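Local atomic coordinates of N-ACETYLMURAMOYL-L-ALANINE AMIDASE CwlV (Paenibacillus polymyxa, PDB entry 1JWQ), a protein that probably hydrolyses the amide bond between N-acetylmuramic acid and L-alanine in peptidoglycan, acting through this zinc-binding catalytic domain. Residues K2-D7 against D170-Y175; V75-H80 against Q166-G171; A103-M108 against R121-G126. All blocks are in the same frame, centred on the assembly; numbering follows the deposited sequence.

Contact 1: residues K2-D7 against D170-Y175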
loop_
_atom_site.group_PDB
_atom_site.type_symbol
_atom_site.label_atom_id
_atom_site.label_comp_id
_atom_site.label_asym_id
_atom_site.label_seq_id
_atom_site.Cartn_x
_atom_site.Cartn_y
_atom_site.Cartn_z
ATOM N N LYS A 2 5.083 -9.043 16.387
ATOM C CA LYS A 2 4.104 -9.173 15.320
ATOM C C LYS A 2 4.802 -8.797 14.021
ATOM O O LYS A 2 5.495 -7.782 13.947
ATOM C CB LYS A 2 2.901 -8.264 15.580
ATOM C CG LYS A 2 2.115 -8.666 16.822
ATOM C CD LYS A 2 0.794 -7.927 16.942
ATOM C CE LYS A 2 0.001 -8.444 18.137
ATOM N NZ LYS A 2 -1.353 -7.830 18.229
ATOM N N VAL A 3 4.632 -9.638 13.008
ATOM C CA VAL A 3 5.262 -9.424 11.715
ATOM C C VAL A 3 4.358 -8.656 10.765
ATOM O O VAL A 3 3.189 -8.994 10.587
ATOM C CB VAL A 3 5.652 -10.772 11.077
ATOM C CG1 VAL A 3 6.239 -10.556 9.700
ATOM C CG2 VAL A 3 6.653 -11.489 11.971
ATOM N N VAL A 4 4.925 -7.623 10.155
ATOM C CA VAL A 4 4.199 -6.783 9.214
ATOM C C VAL A 4 4.899 -6.836 7.865
ATOM O O VAL A 4 6.071 -6.483 7.758
ATOM C CB VAL A 4 4.179 -5.314 9.689
ATOM C CG1 VAL A 4 3.422 -4.444 8.684
ATOM C CG2 VAL A 4 3.546 -5.226 11.065
ATOM N N VAL A 5 4.190 -7.284 6.835
ATOM C CA VAL A 5 4.794 -7.344 5.512
ATOM C C VAL A 5 4.224 -6.224 4.659
ATOM O O VAL A 5 3.011 -6.090 4.522
ATOM C CB VAL A 5 4.546 -8.713 4.832
ATOM C CG1 VAL A 5 5.007 -8.670 3.372
ATOM C CG2 VAL A 5 5.311 -9.797 5.576
ATOM N N ILE A 6 5.119 -5.400 4.126
ATOM C CA ILE A 6 4.734 -4.284 3.278
ATOM C C ILE A 6 5.210 -4.626 1.882
ATOM O O ILE A 6 6.393 -4.883 1.660
ATOM C CB ILE A 6 5.398 -2.973 3.723
ATOM C CG1 ILE A 6 5.062 -2.688 5.189
ATOM C CG2 ILE A 6 4.935 -1.832 2.821
ATOM C CD1 ILE A 6 3.594 -2.447 5.465
ATOM N N ASP A 7 4.269 -4.621 0.949
ATOM C CA ASP A 7 4.540 -4.968 -0.429
ATOM C C ASP A 7 4.384 -3.777 -1.364
ATOM O O ASP A 7 3.270 -3.288 -1.584
ATOM C CB ASP A 7 3.586 -6.095 -0.835
ATOM C CG ASP A 7 3.720 -6.478 -2.286
ATOM O OD1 ASP A 7 2.707 -6.403 -3.011
ATOM O OD2 ASP A 7 4.835 -6.850 -2.693
ATOM N N ASP A 170 -0.190 4.067 11.057
ATOM C CA ASP A 170 -1.189 4.092 12.123
ATOM C C ASP A 170 -2.215 2.974 11.925
ATOM O O ASP A 170 -2.607 2.306 12.879
ATOM C CB ASP A 170 -1.902 5.446 12.164
ATOM C CG ASP A 170 -1.020 6.557 12.705
ATOM O OD1 ASP A 170 -1.424 7.734 12.608
ATOM O OD2 ASP A 170 0.071 6.258 13.230
ATOM N N GLY A 171 -2.644 2.772 10.684
ATOM C CA GLY A 171 -3.606 1.720 10.408
ATOM C C GLY A 171 -3.098 0.375 10.899
ATOM O O GLY A 171 -3.841 -0.410 11.488
ATOM N N ILE A 172 -1.818 0.112 10.664
ATOM C CA ILE A 172 -1.199 -1.143 11.079
ATOM C C ILE A 172 -1.027 -1.199 12.591
ATOM O O ILE A 172 -1.358 -2.198 13.233
ATOM C CB ILE A 172 0.180 -1.311 10.411
ATOM C CG1 ILE A 172 -0.011 -1.502 8.904
ATOM C CG2 ILE A 172 0.929 -2.485 11.032
ATOM C CD1 ILE A 172 1.251 -1.292 8.086
ATOM N N THR A 173 -0.511 -0.114 13.152
ATOM C CA THR A 173 -0.287 -0.025 14.587
ATOM C C THR A 173 -1.590 -0.160 15.365
ATOM O O THR A 173 -1.657 -0.890 16.355
ATOM C CB THR A 173 0.371 1.311 14.946
ATOM O OG1 THR A 173 1.611 1.425 14.240
ATOM C CG2 THR A 173 0.634 1.394 16.445
ATOM N N GLU A 174 -2.622 0.545 14.918
ATOM C CA GLU A 174 -3.914 0.493 15.588
ATOM C C GLU A 174 -4.536 -0.890 15.489
ATOM O O GLU A 174 -5.030 -1.419 16.478
ATOM C CB GLU A 174 -4.873 1.526 14.987
ATOM C CG GLU A 174 -4.493 2.975 15.245
ATOM C CD GLU A 174 -4.775 3.423 16.669
ATOM O OE1 GLU A 174 -5.422 2.665 17.426
ATOM O OE2 GLU A 174 -4.360 4.545 17.023
ATOM N N TYR A 175 -4.511 -1.479 14.296
ATOM C CA TYR A 175 -5.098 -2.802 14.111
ATOM C C TYR A 175 -4.397 -3.866 14.943
ATOM O O TYR A 175 -5.049 -4.718 15.550
ATOM C CB TYR A 175 -5.056 -3.229 12.642
ATOM C CG TYR A 175 -5.726 -4.569 12.418
ATOM C CD1 TYR A 175 -7.111 -4.698 12.520
ATOM C CD2 TYR A 175 -4.974 -5.715 12.156
ATOM C CE1 TYR A 175 -7.735 -5.940 12.370
ATOM C CE2 TYR A 175 -5.586 -6.963 12.005
ATOM C CZ TYR A 175 -6.967 -7.064 12.114
ATOM O OH TYR A 175 -7.579 -8.288 11.966
#

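Contact 2: residues V75-H80 against Q166-G171. With ZN (zinc ion), chain B.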
loop_
_atom_site.group_PDB
_atom_site.type_symbol
_atom_site.label_atom_id
_atom_site.label_comp_id
_atom_site.label_asym_id
_atom_site.label_seq_id
_atom_site.Cartn_x
_atom_site.Cartn_y
_atom_site.Cartn_z
ATOM N N VAL A 75 -0.061 -9.245 9.358
ATOM C CA VAL A 75 -0.796 -8.440 8.388
ATOM C C VAL A 75 0.045 -8.263 7.137
ATOM O O VAL A 75 1.271 -8.375 7.170
ATOM C CB VAL A 75 -1.160 -7.034 8.920
ATOM C CG1 VAL A 75 -2.104 -7.156 10.104
ATOM C CG2 VAL A 75 0.100 -6.268 9.297
ATOM N N PHE A 76 -0.634 -7.981 6.032
ATOM C CA PHE A 76 0.016 -7.775 4.750
ATOM C C PHE A 76 -0.605 -6.534 4.122
ATOM O O PHE A 76 -1.823 -6.403 4.066
ATOM C CB PHE A 76 -0.206 -9.004 3.865
ATOM C CG PHE A 76 0.370 -8.885 2.481
ATOM C CD1 PHE A 76 -0.384 -8.346 1.444
ATOM C CD2 PHE A 76 1.656 -9.351 2.206
ATOM C CE1 PHE A 76 0.128 -8.276 0.148
ATOM C CE2 PHE A 76 2.181 -9.286 0.915
ATOM C CZ PHE A 76 1.413 -8.747 -0.116
ATOM N N VAL A 77 0.237 -5.613 3.680
ATOM C CA VAL A 77 -0.249 -4.394 3.052
ATOM C C VAL A 77 0.488 -4.186 1.743
ATOM O O VAL A 77 1.715 -4.076 1.722
ATOM C CB VAL A 77 -0.011 -3.150 3.935
ATOM C CG1 VAL A 77 -0.523 -1.900 3.223
ATOM C CG2 VAL A 77 -0.717 -3.315 5.279
ATOM N N SER A 78 -0.263 -4.144 0.651
ATOM C CA SER A 78 0.329 -3.915 -0.658
ATOM C C SER A 78 0.014 -2.469 -1.020
ATOM O O SER A 78 -1.134 -2.037 -0.928
ATOM C CB SER A 78 -0.260 -4.873 -1.692
ATOM O OG SER A 78 0.450 -4.773 -2.914
ATOM N N ILE A 79 1.043 -1.719 -1.403
ATOM C CA ILE A 79 0.886 -0.315 -1.746
ATOM C C ILE A 79 0.975 -0.099 -3.251
ATOM O O ILE A 79 1.923 -0.535 -3.903
ATOM C CB ILE A 79 1.947 0.546 -1.032
ATOM C CG1 ILE A 79 1.813 0.375 0.487
ATOM C CG2 ILE A 79 1.764 2.007 -1.410
ATOM C CD1 ILE A 79 2.858 1.149 1.290
ATOM N N HIS A 80 -0.035 0.576 -3.783
ATOM C CA HIS A 80 -0.136 0.839 -5.210
ATOM C C HIS A 80 -0.639 2.248 -5.499
ATOM O O HIS A 80 -1.041 2.981 -4.597
ATOM C CB HIS A 80 -1.115 -0.157 -5.842
ATOM C CG HIS A 80 -0.601 -1.560 -5.904
ATOM N ND1 HIS A 80 -0.135 -2.129 -7.068
ATOM C CD2 HIS A 80 -0.486 -2.512 -4.947
ATOM C CE1 HIS A 80 0.244 -3.371 -6.830
ATOM N NE2 HIS A 80 0.042 -3.629 -5.550
ATOM N N GLN A 166 2.507 7.891 7.366
ATOM C CA GLN A 166 2.181 7.861 8.786
ATOM C C GLN A 166 0.780 7.300 8.969
ATOM O O GLN A 166 0.520 6.561 9.916
ATOM C CB GLN A 166 2.251 9.262 9.397
ATOM C CG GLN A 166 1.967 9.275 10.895
ATOM C CD GLN A 166 3.009 8.510 11.698
ATOM O OE1 GLN A 166 4.196 8.845 11.675
ATOM N NE2 GLN A 166 2.571 7.480 12.411
ATOM N N GLY A 167 -0.120 7.657 8.058
ATOM C CA GLY A 167 -1.483 7.166 8.136
ATOM C C GLY A 167 -1.516 5.656 7.971
ATOM O O GLY A 167 -2.226 4.956 8.694
ATOM N N ILE A 168 -0.746 5.152 7.015
ATOM C CA ILE A 168 -0.682 3.715 6.770
ATOM C C ILE A 168 -0.080 3.025 7.993
ATOM O O ILE A 168 -0.560 1.975 8.434
ATOM C CB ILE A 168 0.162 3.417 5.507
ATOM C CG1 ILE A 168 -0.557 3.987 4.279
ATOM C CG2 ILE A 168 0.385 1.923 5.354
ATOM C CD1 ILE A 168 0.213 3.826 2.967
ATOM N N ALA A 169 0.963 3.630 8.551
ATOM C CA ALA A 169 1.606 3.078 9.735
ATOM C C ALA A 169 0.598 3.009 10.881
ATOM O O ALA A 169 0.533 2.012 11.590
ATOM C CB ALA A 169 2.812 3.941 10.131
ATOM N N ASP A 170 -0.190 4.067 11.057
ATOM C CA ASP A 170 -1.189 4.092 12.123
ATOM C C ASP A 170 -2.215 2.974 11.925
ATOM O O ASP A 170 -2.607 2.306 12.879
ATOM C CB ASP A 170 -1.902 5.446 12.164
ATOM C CG ASP A 170 -1.020 6.557 12.705
ATOM O OD1 ASP A 170 -1.424 7.734 12.608
ATOM O OD2 ASP A 170 0.071 6.258 13.230
ATOM N N GLY A 171 -2.644 2.772 10.684
ATOM C CA GLY A 171 -3.606 1.720 10.408
ATOM C C GLY A 171 -3.098 0.375 10.899
ATOM O O GLY A 171 -3.841 -0.410 11.488
HETATM ZN ZN ZN B . -0.346 -1.291 -9.064
HETATM O O HOH W 1 -2.127 -0.357 -9.275
HETATM O O HOH W 2 -1.589 -3.047 -9.737
#

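Contact 3: residues A103-M108 against R121-G126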
loop_
_atom_site.group_PDB
_atom_site.type_symbol
_atom_site.label_atom_id
_atom_site.label_comp_id
_atom_site.label_asym_id
_atom_site.label_seq_id
_atom_site.Cartn_x
_atom_site.Cartn_y
_atom_site.Cartn_z
ATOM N N ALA A 103 -11.879 -6.409 8.735
ATOM C CA ALA A 103 -11.654 -5.629 9.951
ATOM C C ALA A 103 -10.420 -4.761 9.775
ATOM O O ALA A 103 -10.424 -3.577 10.103
ATOM C CB ALA A 103 -11.474 -6.555 11.148
ATOM N N PHE A 104 -9.363 -5.364 9.249
ATOM C CA PHE A 104 -8.120 -4.647 9.019
ATOM C C PHE A 104 -8.341 -3.552 7.972
ATOM O O PHE A 104 -7.863 -2.435 8.132
ATOM C CB PHE A 104 -7.038 -5.637 8.573
ATOM C CG PHE A 104 -5.707 -5.004 8.264
ATOM C CD1 PHE A 104 -5.238 -3.917 9.000
ATOM C CD2 PHE A 104 -4.908 -5.523 7.255
ATOM C CE1 PHE A 104 -3.981 -3.360 8.728
ATOM C CE2 PHE A 104 -3.655 -4.980 6.974
ATOM C CZ PHE A 104 -3.190 -3.893 7.715
ATOM N N ALA A 105 -9.066 -3.862 6.902
ATOM C CA ALA A 105 -9.323 -2.851 5.879
ATOM C C ALA A 105 -10.050 -1.655 6.502
ATOM O O ALA A 105 -9.736 -0.503 6.207
ATOM C CB ALA A 105 -10.159 -3.439 4.742
ATOM N N ASN A 106 -11.018 -1.933 7.370
ATOM C CA ASN A 106 -11.768 -0.865 8.029
ATOM C C ASN A 106 -10.851 0.010 8.881
ATOM O O ASN A 106 -10.898 1.236 8.793
ATOM C CB ASN A 106 -12.881 -1.443 8.913
ATOM C CG ASN A 106 -14.007 -2.067 8.105
ATOM O OD1 ASN A 106 -14.456 -1.505 7.108
ATOM N ND2 ASN A 106 -14.483 -3.228 8.546
ATOM N N VAL A 107 -10.021 -0.613 9.711
ATOM C CA VAL A 107 -9.113 0.154 10.557
ATOM C C VAL A 107 -8.109 0.901 9.683
ATOM O O VAL A 107 -7.894 2.100 9.860
ATOM C CB VAL A 107 -8.364 -0.760 11.560
ATOM C CG1 VAL A 107 -7.343 0.050 12.366
ATOM C CG2 VAL A 107 -9.371 -1.415 12.503
ATOM N N MET A 108 -7.505 0.200 8.729
ATOM C CA MET A 108 -6.535 0.840 7.846
ATOM C C MET A 108 -7.129 2.069 7.158
ATOM O O MET A 108 -6.547 3.152 7.190
ATOM C CB MET A 108 -6.043 -0.149 6.784
ATOM C CG MET A 108 -5.154 0.478 5.720
ATOM S SD MET A 108 -3.668 1.252 6.406
ATOM C CE MET A 108 -2.628 -0.187 6.584
ATOM N N ARG A 121 -12.731 7.117 -1.840
ATOM C CA ARG A 121 -13.469 6.178 -2.672
ATOM C C ARG A 121 -13.861 4.922 -1.893
ATOM O O ARG A 121 -14.391 3.966 -2.459
ATOM C CB ARG A 121 -12.647 5.816 -3.909
ATOM C CG ARG A 121 -12.313 7.009 -4.809
ATOM C CD ARG A 121 -11.469 6.550 -5.987
ATOM N NE ARG A 121 -12.200 5.575 -6.787
ATOM C CZ ARG A 121 -12.832 5.858 -7.919
ATOM N NH1 ARG A 121 -12.816 7.097 -8.400
ATOM N NH2 ARG A 121 -13.506 4.907 -8.553
ATOM N N GLY A 122 -13.592 4.939 -0.590
ATOM C CA GLY A 122 -13.963 3.838 0.281
ATOM C C GLY A 122 -13.208 2.526 0.228
ATOM O O GLY A 122 -12.143 2.410 -0.384
ATOM N N ILE A 123 -13.787 1.535 0.903
ATOM C CA ILE A 123 -13.240 0.186 0.986
ATOM C C ILE A 123 -14.012 -0.672 -0.004
ATOM O O ILE A 123 -15.241 -0.701 0.017
ATOM C CB ILE A 123 -13.403 -0.372 2.411
ATOM C CG1 ILE A 123 -12.678 0.551 3.397
ATOM C CG2 ILE A 123 -12.845 -1.783 2.491
ATOM C CD1 ILE A 123 -12.997 0.281 4.857
ATOM N N ARG A 124 -13.286 -1.371 -0.869
ATOM C CA ARG A 124 -13.924 -2.184 -1.895
ATOM C C ARG A 124 -13.354 -3.589 -1.999
ATOM O O ARG A 124 -12.235 -3.854 -1.566
ATOM C CB ARG A 124 -13.757 -1.495 -3.250
ATOM C CG ARG A 124 -13.976 0.011 -3.202
ATOM C CD ARG A 124 -13.749 0.650 -4.561
ATOM N NE ARG A 124 -14.291 2.004 -4.599
ATOM C CZ ARG A 124 -14.748 2.593 -5.698
ATOM N NH1 ARG A 124 -14.725 1.944 -6.853
ATOM N NH2 ARG A 124 -15.242 3.823 -5.638
ATOM N N TYR A 125 -14.139 -4.486 -2.585
ATOM C CA TYR A 125 -13.688 -5.846 -2.791
ATOM C C TYR A 125 -12.821 -5.817 -4.037
ATOM O O TYR A 125 -13.155 -5.154 -5.020
ATOM C CB TYR A 125 -14.870 -6.798 -3.014
ATOM C CG TYR A 125 -14.445 -8.159 -3.521
ATOM C CD1 TYR A 125 -14.392 -8.434 -4.889
ATOM C CD2 TYR A 125 -14.064 -9.160 -2.637
ATOM C CE1 TYR A 125 -13.970 -9.677 -5.359
ATOM C CE2 TYR A 125 -13.639 -10.405 -3.094
ATOM C CZ TYR A 125 -13.595 -10.656 -4.455
ATOM O OH TYR A 125 -13.177 -11.883 -4.903
ATOM N N GLY A 126 -11.697 -6.517 -3.984
ATOM C CA GLY A 126 -10.807 -6.573 -5.124
ATOM C C GLY A 126 -10.204 -7.959 -5.220
ATOM O O GLY A 126 -9.573 -8.432 -4.272
#

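Contact 1: residues K2-D7 against D170-Y175
This is a buried, wholly aliphatic contact between strand 2-8 of the central sheet and helix 158-176, the C-terminal helix lying on one face of that sheet. No hydrogen bond crosses it. The nearest CA pair, Val4 CA and Ile172 CA, is 8.0 Å apart, a gap bridged by side chains alone. Ile172 points toward the strand and divides its two branches between two strand residues. Its CG2 methyl meets Val4 tip to tip, 3.8 Å from Val4 CG2 and 3.9 Å from Val4 CG1, and therefore sits against both prongs of the valine. The other branch ends at CD1, 3.7 Å from Ile6 CD1, where the side chains of Ile172 and Ile6 cross obliquely; the same Ile172 CD1 is 3.9 Å from Val4 CG1. Ile6 can take part because its chi1 of -56° sets CG1 anti to the carbonyl carbon and a further bend at chi2, -64°, brings CD1 nearer the helix than the direction of its CB would suggest. An alanine in place of Ile172 would take away both branches and would probably open a gap over Val4 and Ile6, leaving the two strand side chains without their partner on helix 158-176. Further apolar side chains join in: Leu41 of helix 26-42 touches both Val4 and Ile172, and Met108 of helix 102-116 packs on Ile172, so the isoleucine is also touched by two further helices. At the start of the strand, Lys2 NZ is hydrogen-bonded to Leu176 O, just beyond the helix segment. Branched aliphatic residues of a sheet strand meeting an isoleucine of a covering helix are typical of the open alpha-beta-alpha fold of this amidase catalytic domain.

Contact 2: residues V75-H80 against Q166-G171
Ile168, on the helix segment 166-171, lays its two branches over Val77 and Ile79, two residues of strand 75-82 that point to the same face of the sheet. The closer approach is tip to tip, with Ile168 CD1 4.1 Å from Ile79 CD1. Both isoleucines carry CG1 anti to the carbonyl carbon and continue extended at chi2, which stretches the two CD1 methyls toward one another. The second touch is looser: Ile168 CG2 stands 4.5 Å from Val77 CG1. With 8.9 Å between Val77 CA and Ile168 CA, side chains fill the space between helix and strand, and others from neighbouring elements share the interface, Met108 and Phe104 against Val77 and Met33 against Ile79. Within the helix segment, away from the strand, Gln166 NE2 donates to Asp170 OD2 at 2.9 Å; the acceptor lies in the amide plane of Gln166, whereas the donor comes from above the carboxylate plane, 42° out of it. At the end of the strand segment the chemistry changes. His80 binds the zinc ion through ND1 at 2.2 Å, and His10, Glu26 and two waters, 2.0 and 2.2 Å from the metal, complete its five ligands. The other ring nitrogen, His80 NE2, makes a weak hydrogen bond to Ser78 OG at 2.9 Å, bent to 125° and lying in the plane at the ring edge. Ser78 OG is also hydrogen-bonded to Asp7 OD1, so a second shell of serine and aspartate could help orient the imidazole. One strand thus serves two purposes: Val77 and Ile79 offer only dispersion contacts to the helix, while His80 binds the zinc and Ser78 bonds to its ring, which implies that this strand gives the site one ligand and keeps Val77 and Ile79 for the helix side.

Contact 3: residues A103-M108 against R121-G126
Helix segment 103-108 runs beside strand segment 121-125, the two chains heading in broadly opposed though not antiparallel directions, with the nearest CA pair, Ala105 CA and Ile123 CA, 7.0 Å apart. The small side chain of Ala105 is consistent with so short a separation. It points toward the strand, and Ala105 CB rests 3.9 Å from Ile123 CG2. The other branch of Ile123 reaches farther: CG1 stands anti to the carbonyl carbon (chi1 -59°) and the nearly straight continuation, chi2 168°, carries CD1 along the helix surface, 3.6 Å from Ala105 O. There it also meets Asn106, whose side chain crosses it at about a right angle with OD1 3.2 Å from Ile123 CD1, a close polar-apolar touch at the exposed margin. These elements belong to a beta-alpha-beta unit: strand 92-96, helix 102-116 and then strand 120-125, the outermost strand at this end of the sheet, with Thr94 of strand 92-96 also touching Ala105. Along the strand, Arg124 folds back on the carbonyl of Arg121, gripping Arg121 O side-on with two nitrogens: NE at 2.9 Å with a fairly straight N-H angle of 163°, and NH2 at 3.3 Å on a lone pair in the carbonyl plane. Arg121 itself forms a salt bridge with Glu93 of strand 92-96, and Gly122, which follows Arg121, has a positive phi, a backbone shape glycine adopts easily.

Overall arrangement
All three contacts fasten helices to one mixed sheet. Contacts 1 and 2, with centres about 6 Å apart, use successive turns of helix 158-176, share Asp170 and Gly171, and rest on the neighbouring strands 2-8 and 75-82. Contact 3, with its centre about 14 Å from that of contact 1 and about 11 Å from that of contact 2, brings helix 102-116 to the edge strand 120-125. The two helices also meet: Met108 CE lies 3.7 Å from Ile172 CG1. In sequence, residues 2-7 come first, then 75-80, both halves of contact 3, and finally 166-175, so the C-terminal helix packs across strands 2-8 and 75-82, the second of which carries the zinc ligand His80.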